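Local coordinates for protein MRNA TRANSPORT REGULATOR Mtr2 (Candida albicans, PDB 1Q42) that takes part in exporting mRNA from the nucleus to the cytoplasm, working together with its partner MEX67 and adopting an NTF2-like fold, at residues A[27-32]-A[117-122]; A[33-38]-A[175-180]; A[93-98]-A[127-132]. One frame throughout, in Å; residues are numbered along the deposited sequence.

Interaction 1: residues A[27-32]-A[117-122]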
loop_
_atom_site.group_PDB
_atom_site.type_symbol
_atom_site.label_atom_id
_atom_site.label_comp_id
_atom_site.label_asym_id
_atom_site.label_seq_id
_atom_site.Cartn_x
_atom_site.Cartn_y
_atom_site.Cartn_z
ATOM N N GLN A 27 17.806 4.604 -9.280
ATOM C CA GLN A 27 17.809 6.016 -8.889
ATOM C C GLN A 27 16.380 6.576 -8.848
ATOM O O GLN A 27 16.117 7.595 -8.203
ATOM C CB GLN A 27 18.683 6.833 -9.850
ATOM C CG GLN A 27 19.206 8.150 -9.275
ATOM C CD GLN A 27 20.170 7.951 -8.112
ATOM O OE1 GLN A 27 21.379 7.836 -8.313
ATOM N NE2 GLN A 27 19.634 7.914 -6.894
ATOM N N GLN A 28 15.464 5.900 -9.535
ATOM C CA GLN A 28 14.043 6.255 -9.513
ATOM C C GLN A 28 13.295 5.374 -8.501
ATOM O O GLN A 28 12.103 5.577 -8.251
ATOM C CB GLN A 28 13.390 6.127 -10.905
ATOM C CG GLN A 28 14.340 5.967 -12.111
ATOM C CD GLN A 28 14.610 4.508 -12.488
ATOM O OE1 GLN A 28 15.029 4.223 -13.612
ATOM N NE2 GLN A 28 14.374 3.590 -11.551
ATOM N N LEU A 29 14.006 4.422 -7.906
ATOM C CA LEU A 29 13.380 3.411 -7.060
ATOM C C LEU A 29 12.894 3.964 -5.718
ATOM O O LEU A 29 11.767 3.690 -5.314
ATOM C CB LEU A 29 14.333 2.230 -6.824
ATOM C CG LEU A 29 13.789 0.827 -7.097
ATOM C CD1 LEU A 29 14.713 -0.221 -6.474
ATOM C CD2 LEU A 29 12.373 0.672 -6.583
ATOM N N GLU A 30 13.728 4.738 -5.030
ATOM C CA GLU A 30 13.351 5.232 -3.702
ATOM C C GLU A 30 12.118 6.156 -3.704
ATOM O O GLU A 30 11.233 5.986 -2.872
ATOM C CB GLU A 30 14.524 5.894 -2.982
ATOM C CG GLU A 30 14.206 6.292 -1.545
ATOM C CD GLU A 30 15.444 6.535 -0.694
ATOM O OE1 GLU A 30 16.537 6.028 -1.041
ATOM O OE2 GLU A 30 15.322 7.240 0.334
ATOM N N PRO A 31 12.055 7.140 -4.603
ATOM C CA PRO A 31 10.840 7.957 -4.730
ATOM C C PRO A 31 9.593 7.137 -5.057
ATOM O O PRO A 31 8.537 7.447 -4.510
ATOM C CB PRO A 31 11.164 8.935 -5.872
ATOM C CG PRO A 31 12.612 8.828 -6.124
ATOM C CD PRO A 31 13.109 7.560 -5.544
ATOM N N PHE A 32 9.712 6.115 -5.911
ATOM C CA PHE A 32 8.573 5.250 -6.233
ATOM C C PHE A 32 8.046 4.534 -4.997
ATOM O O PHE A 32 6.841 4.500 -4.775
ATOM C CB PHE A 32 8.933 4.213 -7.301
ATOM C CG PHE A 32 7.999 3.025 -7.328
ATOM C CD1 PHE A 32 6.673 3.178 -7.724
ATOM C CD2 PHE A 32 8.444 1.762 -6.962
ATOM C CE1 PHE A 32 5.799 2.081 -7.753
ATOM C CE2 PHE A 32 7.573 0.666 -6.992
ATOM C CZ PHE A 32 6.252 0.836 -7.384
ATOM N N GLY A 117 10.764 -7.002 -18.981
ATOM C CA GLY A 117 10.248 -5.656 -18.820
ATOM C C GLY A 117 9.734 -5.352 -17.414
ATOM O O GLY A 117 8.948 -4.427 -17.236
ATOM N N THR A 118 10.183 -6.118 -16.417
ATOM C CA THR A 118 9.819 -5.883 -15.022
ATOM C C THR A 118 11.050 -5.865 -14.122
ATOM O O THR A 118 12.076 -6.469 -14.426
ATOM C CB THR A 118 8.865 -6.983 -14.485
ATOM O OG1 THR A 118 9.535 -8.250 -14.453
ATOM C CG2 THR A 118 7.664 -7.208 -15.401
ATOM N N PHE A 119 10.942 -5.194 -12.986
ATOM C CA PHE A 119 11.906 -5.435 -11.932
ATOM C C PHE A 119 11.240 -5.979 -10.675
ATOM O O PHE A 119 10.050 -5.769 -10.436
ATOM C CB PHE A 119 12.776 -4.209 -11.645
ATOM C CG PHE A 119 12.024 -3.008 -11.215
ATOM C CD1 PHE A 119 11.904 -2.703 -9.880
ATOM C CD2 PHE A 119 11.447 -2.163 -12.146
ATOM C CE1 PHE A 119 11.193 -1.572 -9.475
ATOM C CE2 PHE A 119 10.735 -1.047 -11.739
ATOM C CZ PHE A 119 10.621 -0.755 -10.399
ATOM N N VAL A 120 12.022 -6.747 -9.925
ATOM C CA VAL A 120 11.651 -7.210 -8.588
ATOM C C VAL A 120 12.264 -6.269 -7.560
ATOM O O VAL A 120 13.449 -5.980 -7.614
ATOM C CB VAL A 120 12.231 -8.589 -8.306
ATOM C CG1 VAL A 120 12.042 -8.974 -6.824
ATOM C CG2 VAL A 120 11.612 -9.603 -9.195
ATOM N N VAL A 121 11.476 -5.839 -6.589
ATOM C CA VAL A 121 11.980 -4.995 -5.503
ATOM C C VAL A 121 11.580 -5.604 -4.176
ATOM O O VAL A 121 10.408 -5.913 -3.968
ATOM C CB VAL A 121 11.351 -3.589 -5.525
ATOM C CG1 VAL A 121 11.948 -2.722 -4.408
ATOM C CG2 VAL A 121 11.545 -2.960 -6.820
ATOM N N HIS A 122 12.545 -5.760 -3.277
ATOM C CA HIS A 122 12.266 -6.130 -1.904
ATOM C C HIS A 122 12.530 -4.921 -1.026
ATOM O O HIS A 122 13.550 -4.256 -1.172
ATOM C CB HIS A 122 13.174 -7.285 -1.480
ATOM C CG HIS A 122 13.165 -7.533 -0.008
ATOM N ND1 HIS A 122 14.070 -6.942 0.852
ATOM C CD2 HIS A 122 12.332 -8.266 0.765
ATOM C CE1 HIS A 122 13.799 -7.314 2.092
ATOM N NE2 HIS A 122 12.767 -8.140 2.062
#
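Chi1 of Phe119, 60°, tucks its ring between the backbone N and the carbonyl carbon, while Val121 sets CG1 anti to its own N (chi1 -178°) and CG2 beside that N; CE1 of the ring and both methyls of the valine thereby reach one atom, CD2 of Leu29. The leucine comes from the first turn of helix 29-40. Its CD2 lies 3.7 Å from CG2 of Val121, the two side chains meeting tip to tip, and 3.8 Å from CE1 of Phe119, past which it slides in the opposite direction, approaching the ring obliquely. CG1 of Val121 follows at 4.1 Å from Leu29 CD2. Within strand 118-129, CG2 of Val121 lies in the plane of the Phe119 ring, at its edge, and Leu29 settles against both. Backbone bonds from Phe119 to Val172 and from Val121 to Leu170 hold this strand in the curved sheet of the NTF2-like fold, and Leu29 also touches Tyr108 of the next strand. Leu29, Phe119 and Val121 are all buried, and carbon meets carbon throughout, so the start of the helix is seated on the sheet by van der Waals packing and exclusion of water, without polar pairing between the two segments.

Interaction 2: residues A[33-38]-A[175-180]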
loop_
_atom_site.group_PDB
_atom_site.type_symbol
_atom_site.label_atom_id
_atom_site.label_comp_id
_atom_site.label_asym_id
_atom_site.label_seq_id
_atom_site.Cartn_x
_atom_site.Cartn_y
_atom_site.Cartn_z
ATOM N N LEU A 33 8.947 3.972 -4.198
ATOM C CA LEU A 33 8.542 3.258 -2.977
ATOM C C LEU A 33 7.879 4.187 -1.977
ATOM O O LEU A 33 6.898 3.817 -1.334
ATOM C CB LEU A 33 9.730 2.544 -2.323
ATOM C CG LEU A 33 10.350 1.409 -3.130
ATOM C CD1 LEU A 33 11.547 0.808 -2.387
ATOM C CD2 LEU A 33 9.329 0.308 -3.472
ATOM N N LYS A 34 8.410 5.397 -1.848
ATOM C CA LYS A 34 7.833 6.374 -0.931
ATOM C C LYS A 34 6.431 6.791 -1.367
ATOM O O LYS A 34 5.539 6.934 -0.531
ATOM C CB LYS A 34 8.774 7.562 -0.754
ATOM C CG LYS A 34 9.991 7.170 0.058
ATOM C CD LYS A 34 11.021 8.273 0.158
ATOM C CE LYS A 34 11.899 8.054 1.383
ATOM N NZ LYS A 34 13.144 8.856 1.344
ATOM N N ARG A 35 6.223 6.925 -2.669
ATOM C CA ARG A 35 4.903 7.236 -3.209
ATOM C C ARG A 35 3.904 6.094 -2.963
ATOM O O ARG A 35 2.753 6.327 -2.594
ATOM C CB ARG A 35 4.982 7.515 -4.708
ATOM C CG ARG A 35 5.406 8.909 -5.053
ATOM C CD ARG A 35 5.206 9.237 -6.518
ATOM N NE ARG A 35 6.230 8.612 -7.353
ATOM C CZ ARG A 35 6.030 7.640 -8.242
ATOM N NH1 ARG A 35 4.821 7.113 -8.451
ATOM N NH2 ARG A 35 7.068 7.180 -8.932
ATOM N N PHE A 36 4.355 4.865 -3.175
ATOM C CA PHE A 36 3.538 3.676 -2.900
ATOM C C PHE A 36 3.105 3.637 -1.428
ATOM O O PHE A 36 1.926 3.520 -1.112
ATOM C CB PHE A 36 4.315 2.423 -3.287
ATOM C CG PHE A 36 3.668 1.163 -2.844
ATOM C CD1 PHE A 36 2.511 0.713 -3.461
ATOM C CD2 PHE A 36 4.185 0.447 -1.785
ATOM C CE1 PHE A 36 1.904 -0.450 -3.033
ATOM C CE2 PHE A 36 3.575 -0.722 -1.358
ATOM C CZ PHE A 36 2.440 -1.160 -1.982
ATOM N N LEU A 37 4.055 3.816 -0.518
ATOM C CA LEU A 37 3.733 3.847 0.908
ATOM C C LEU A 37 2.827 5.015 1.290
ATOM O O LEU A 37 1.932 4.859 2.114
ATOM C CB LEU A 37 5.020 3.874 1.745
ATOM C CG LEU A 37 5.869 2.600 1.618
ATOM C CD1 LEU A 37 7.185 2.713 2.380
ATOM C CD2 LEU A 37 5.092 1.342 2.052
ATOM N N ALA A 38 3.051 6.192 0.711
ATOM C CA ALA A 38 2.167 7.345 0.975
ATOM C C ALA A 38 0.712 7.058 0.609
ATOM O O ALA A 38 -0.225 7.503 1.297
ATOM C CB ALA A 38 2.679 8.620 0.245
ATOM N N ASN A 175 8.989 1.145 -16.144
ATOM C CA ASN A 175 8.822 2.595 -16.089
ATOM C C ASN A 175 8.111 2.999 -14.810
ATOM O O ASN A 175 6.885 3.116 -14.766
ATOM C CB ASN A 175 8.088 3.098 -17.332
ATOM C CG ASN A 175 8.906 2.905 -18.600
ATOM O OD1 ASN A 175 8.389 2.460 -19.629
ATOM N ND2 ASN A 175 10.193 3.231 -18.527
ATOM N N VAL A 176 8.916 3.220 -13.775
ATOM C CA VAL A 176 8.437 3.337 -12.405
ATOM C C VAL A 176 8.130 4.783 -11.995
ATOM O O VAL A 176 7.582 5.019 -10.915
ATOM C CB VAL A 176 9.459 2.683 -11.429
ATOM C CG1 VAL A 176 10.490 3.698 -10.898
ATOM C CG2 VAL A 176 8.735 1.992 -10.300
ATOM N N MET A 177 8.480 5.738 -12.855
ATOM C CA MET A 177 8.186 7.151 -12.626
ATOM C C MET A 177 6.949 7.523 -13.463
ATOM O O MET A 177 6.944 8.519 -14.193
ATOM C CB MET A 177 9.418 8.012 -12.992
ATOM C CG MET A 177 9.710 9.176 -12.026
ATOM S SD MET A 177 11.174 8.927 -10.960
ATOM C CE MET A 177 10.459 7.988 -9.581
ATOM N N GLN A 178 5.900 6.709 -13.340
ATOM C CA GLN A 178 4.721 6.819 -14.202
ATOM C C GLN A 178 3.428 7.139 -13.454
ATOM O O GLN A 178 2.551 7.805 -14.004
ATOM C CB GLN A 178 4.540 5.532 -15.010
ATOM C CG GLN A 178 5.340 5.510 -16.301
ATOM C CD GLN A 178 4.837 4.470 -17.281
ATOM O OE1 GLN A 178 4.466 4.805 -18.406
ATOM N NE2 GLN A 178 4.818 3.209 -16.860
ATOM N N ASP A 179 3.300 6.639 -12.225
ATOM C CA ASP A 179 2.148 6.924 -11.358
ATOM C C ASP A 179 0.846 6.186 -11.731
ATOM O O ASP A 179 -0.160 6.329 -11.030
ATOM C CB ASP A 179 1.898 8.446 -11.247
ATOM C CG ASP A 179 2.375 9.020 -9.925
ATOM O OD1 ASP A 179 1.877 8.565 -8.870
ATOM O OD2 ASP A 179 3.243 9.925 -9.841
ATOM N N GLY A 180 0.867 5.389 -12.800
ATOM C CA GLY A 180 -0.293 4.610 -13.209
ATOM C C GLY A 180 -0.262 3.205 -12.620
ATOM O O GLY A 180 0.427 2.945 -11.627
#
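Arg35, on helix 29-40, reaches across to the loop joining the adjacent antiparallel strands 164-173 and 183-192 of the NTF2-like sheet, tying helix to loop, and places its guanidinium between a backbone carbonyl and a carboxylate. NH2 donates to the carbonyl O of Val176 at 3.0 Å with an N-H...O angle of 154°. The oxygen sits in the guanidinium plane, and the nitrogen lies in the carbonyl plane on a lone pair, so the bond is well directed at both ends. NH1 forms a salt bridge with OD1 of Asp179, long at 3.3 Å, and here the planes of guanidinium and carboxylate stand 51° apart, so the two groups do not pair side by side. A bend at chi3 (-76°) turns the arginine head toward the loop. CE of Met177 comes to 3.5 Å from NH2 of Arg35 near the guanidinium plane, its thioether chain crossing the arginine at about a right angle. The loop also braces itself: NE2 of Gln178 gives a hydrogen bond to O of Asn175, 2.9 Å away. One buried donor, the backbone N of Asp179, has no partner. With one hydrogen bond in good geometry and an oblique ion pair partly open to solvent, the carbonyl probably fixes the guanidinium in place, and Asp179 may serve mainly to balance its charge.

Interaction 3: residues A[93-98]-A[127-132]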
loop_
_atom_site.group_PDB
_atom_site.type_symbol
_atom_site.label_atom_id
_atom_site.label_comp_id
_atom_site.label_asym_id
_atom_site.label_seq_id
_atom_site.Cartn_x
_atom_site.Cartn_y
_atom_site.Cartn_z
ATOM N N LYS A 93 -10.445 -2.702 -0.270
ATOM C CA LYS A 93 -11.518 -2.865 0.722
ATOM C C LYS A 93 -10.971 -3.400 2.055
ATOM O O LYS A 93 -11.464 -3.050 3.136
ATOM C CB LYS A 93 -12.591 -3.799 0.181
ATOM C CG LYS A 93 -13.458 -3.186 -0.888
ATOM C CD LYS A 93 -14.540 -4.173 -1.347
ATOM C CE LYS A 93 -15.885 -3.911 -0.718
ATOM N NZ LYS A 93 -17.002 -4.504 -1.529
ATOM N N LYS A 94 -9.944 -4.239 1.976
ATOM C CA LYS A 94 -9.305 -4.802 3.159
ATOM C C LYS A 94 -8.509 -3.734 3.866
ATOM O O LYS A 94 -8.568 -3.612 5.089
ATOM C CB LYS A 94 -8.347 -5.942 2.783
ATOM C CG LYS A 94 -9.026 -7.286 2.616
ATOM C CD LYS A 94 -8.060 -8.322 2.031
ATOM C CE LYS A 94 -8.138 -9.642 2.775
ATOM N NZ LYS A 94 -9.380 -10.385 2.443
ATOM N N TRP A 95 -7.720 -2.996 3.093
ATOM C CA TRP A 95 -6.799 -1.984 3.661
ATOM C C TRP A 95 -7.577 -0.824 4.269
ATOM O O TRP A 95 -7.181 -0.254 5.302
ATOM C CB TRP A 95 -5.787 -1.491 2.595
ATOM C CG TRP A 95 -4.715 -0.651 3.189
ATOM C CD1 TRP A 95 -4.583 0.704 3.104
ATOM C CD2 TRP A 95 -3.647 -1.106 4.030
ATOM N NE1 TRP A 95 -3.504 1.121 3.852
ATOM C CE2 TRP A 95 -2.902 0.029 4.417
ATOM C CE3 TRP A 95 -3.227 -2.366 4.480
ATOM C CZ2 TRP A 95 -1.764 -0.052 5.236
ATOM C CZ3 TRP A 95 -2.098 -2.447 5.300
ATOM C CH2 TRP A 95 -1.378 -1.297 5.665
ATOM N N LEU A 96 -8.719 -0.515 3.667
ATOM C CA LEU A 96 -9.606 0.543 4.143
ATOM C C LEU A 96 -10.027 0.342 5.602
ATOM O O LEU A 96 -10.257 1.327 6.339
ATOM C CB LEU A 96 -10.846 0.587 3.238
ATOM C CG LEU A 96 -11.968 1.539 3.648
ATOM C CD1 LEU A 96 -11.503 2.966 3.490
ATOM C CD2 LEU A 96 -13.189 1.242 2.792
ATOM N N GLN A 97 -10.145 -0.920 6.016
ATOM C CA GLN A 97 -10.572 -1.250 7.380
ATOM C C GLN A 97 -9.476 -1.112 8.450
ATOM O O GLN A 97 -9.778 -1.154 9.646
ATOM C CB GLN A 97 -11.190 -2.652 7.446
ATOM C CG GLN A 97 -12.377 -2.894 6.516
ATOM C CD GLN A 97 -13.457 -1.815 6.602
ATOM O OE1 GLN A 97 -14.062 -1.625 7.653
ATOM N NE2 GLN A 97 -13.689 -1.106 5.493
ATOM N N THR A 98 -8.223 -0.908 8.048
ATOM C CA THR A 98 -7.164 -0.615 9.017
ATOM C C THR A 98 -7.308 0.812 9.548
ATOM O O THR A 98 -7.813 1.696 8.858
ATOM C CB THR A 98 -5.730 -0.786 8.415
ATOM O OG1 THR A 98 -5.500 0.146 7.338
ATOM C CG2 THR A 98 -5.523 -2.161 7.801
ATOM N N VAL A 127 5.976 0.228 10.430
ATOM C CA VAL A 127 4.666 0.853 10.300
ATOM C C VAL A 127 3.998 0.900 11.653
ATOM O O VAL A 127 4.127 -0.021 12.446
ATOM C CB VAL A 127 3.772 0.137 9.238
ATOM C CG1 VAL A 127 3.389 -1.268 9.654
ATOM C CG2 VAL A 127 2.490 0.915 8.960
ATOM N N ARG A 128 3.289 1.991 11.918
ATOM C CA ARG A 128 2.440 2.071 13.086
ATOM C C ARG A 128 1.066 2.585 12.709
ATOM O O ARG A 128 0.859 3.102 11.599
ATOM C CB ARG A 128 3.065 2.924 14.178
ATOM C CG ARG A 128 3.552 4.273 13.772
ATOM C CD ARG A 128 4.475 4.837 14.843
ATOM N NE ARG A 128 4.903 6.190 14.543
ATOM C CZ ARG A 128 5.755 6.882 15.294
ATOM N NH1 ARG A 128 6.294 6.344 16.385
ATOM N NH2 ARG A 128 6.095 8.112 14.933
ATOM N N PHE A 129 0.133 2.420 13.637
ATOM C CA PHE A 129 -1.280 2.687 13.373
ATOM C C PHE A 129 -1.914 3.551 14.435
ATOM O O PHE A 129 -1.522 3.527 15.607
ATOM C CB PHE A 129 -2.074 1.378 13.268
ATOM C CG PHE A 129 -1.620 0.485 12.166
ATOM C CD1 PHE A 129 -2.225 0.552 10.909
ATOM C CD2 PHE A 129 -0.613 -0.458 12.380
ATOM C CE1 PHE A 129 -1.803 -0.277 9.896
ATOM C CE2 PHE A 129 -0.192 -1.284 11.370
ATOM C CZ PHE A 129 -0.800 -1.197 10.119
ATOM N N ASP A 130 -2.914 4.308 13.998
ATOM C CA ASP A 130 -3.702 5.196 14.841
ATOM C C ASP A 130 -4.469 4.394 15.895
ATOM O O ASP A 130 -5.224 3.484 15.563
ATOM C CB ASP A 130 -4.683 5.965 13.934
ATOM C CG ASP A 130 -5.422 7.077 14.635
ATOM O OD1 ASP A 130 -4.994 7.516 15.721
ATOM O OD2 ASP A 130 -6.444 7.596 14.129
ATOM N N GLN A 131 -4.272 4.766 17.161
ATOM C CA GLN A 131 -4.881 4.106 18.312
ATOM C C GLN A 131 -6.014 4.949 18.886
ATOM O O GLN A 131 -6.579 4.594 19.926
ATOM C CB GLN A 131 -3.840 3.886 19.415
ATOM C CG GLN A 131 -2.567 3.223 18.945
ATOM C CD GLN A 131 -2.766 1.764 18.596
ATOM O OE1 GLN A 131 -3.243 0.982 19.429
ATOM N NE2 GLN A 131 -2.391 1.382 17.370
ATOM N N SER A 132 -6.338 6.057 18.217
ATOM C CA SER A 132 -7.361 6.992 18.698
ATOM C C SER A 132 -8.724 6.335 18.866
ATOM O O SER A 132 -9.501 6.730 19.750
ATOM C CB SER A 132 -7.490 8.187 17.744
ATOM O OG SER A 132 -7.951 7.775 16.462
#
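In this NTF2-like fold, the end of helix 87-96 packs against the far end of strand 118-129, on the concave side of the bent sheet, and the meeting point is the ring of Phe129. CE1 of Phe129 comes to 4.2 Å from CB of Thr98, which lies oblique to the ring, and to 4.4 Å from CH2 of Trp95, which stands at the ring's edge near its plane. Both approaches are loose van der Waals contacts. Trp95 holds CG anti to its backbone N (chi1 -170°), which carries the six-membered ring toward the strand, while NE1 is engaged by the carbonyl O of Leu40, at the end of helix 29-40. Further rings extend the cluster, Phe164 edge-to-face with Phe129 and Tyr188 edge-to-face with Trp95. Thr98 folds back on the chain: OG1 donates to O of Trp95 at 2.7 Å in the carbonyl plane, and N of Thr98 bonds to the same oxygen at 3.0 Å. The hydroxyl also lies over the centre of the indole, 3.9 Å above its plane, and takes a further hydrogen bond from NH2 of Arg136. On the strand side the chain leaves Phe129 through an Asx turn, N of Ser132 bonding to OD1 of Asp130. NE2 of Gln131 returns to O of Phe129, nearly straight at 170°, but meets that oxygen from 59° above its carbonyl plane.

Interactions 1 and 2 are neighbours, their centres 9 Å apart, and both use helix 29-40: its first turn rests on strand 118-129, its next on the loop 175-180. They touch directly, through Val176 against Phe32 and Phe119. Interaction 3 lies on the opposite side of the chain's centre, about 25 Å from interaction 1 and 21 Å from interaction 2 between centres, yet it shares strand 118-129 with interaction 1, near the strand's other end. In sequence the order is 27-32, 33-38, 93-98, 117-122, 127-132, 175-180. Helices 29-40 and 87-96 thus pack on one sheet, and the loop joining two of its strands grips the first helix, so the NTF2-like fold is tied together by segments far apart in sequence.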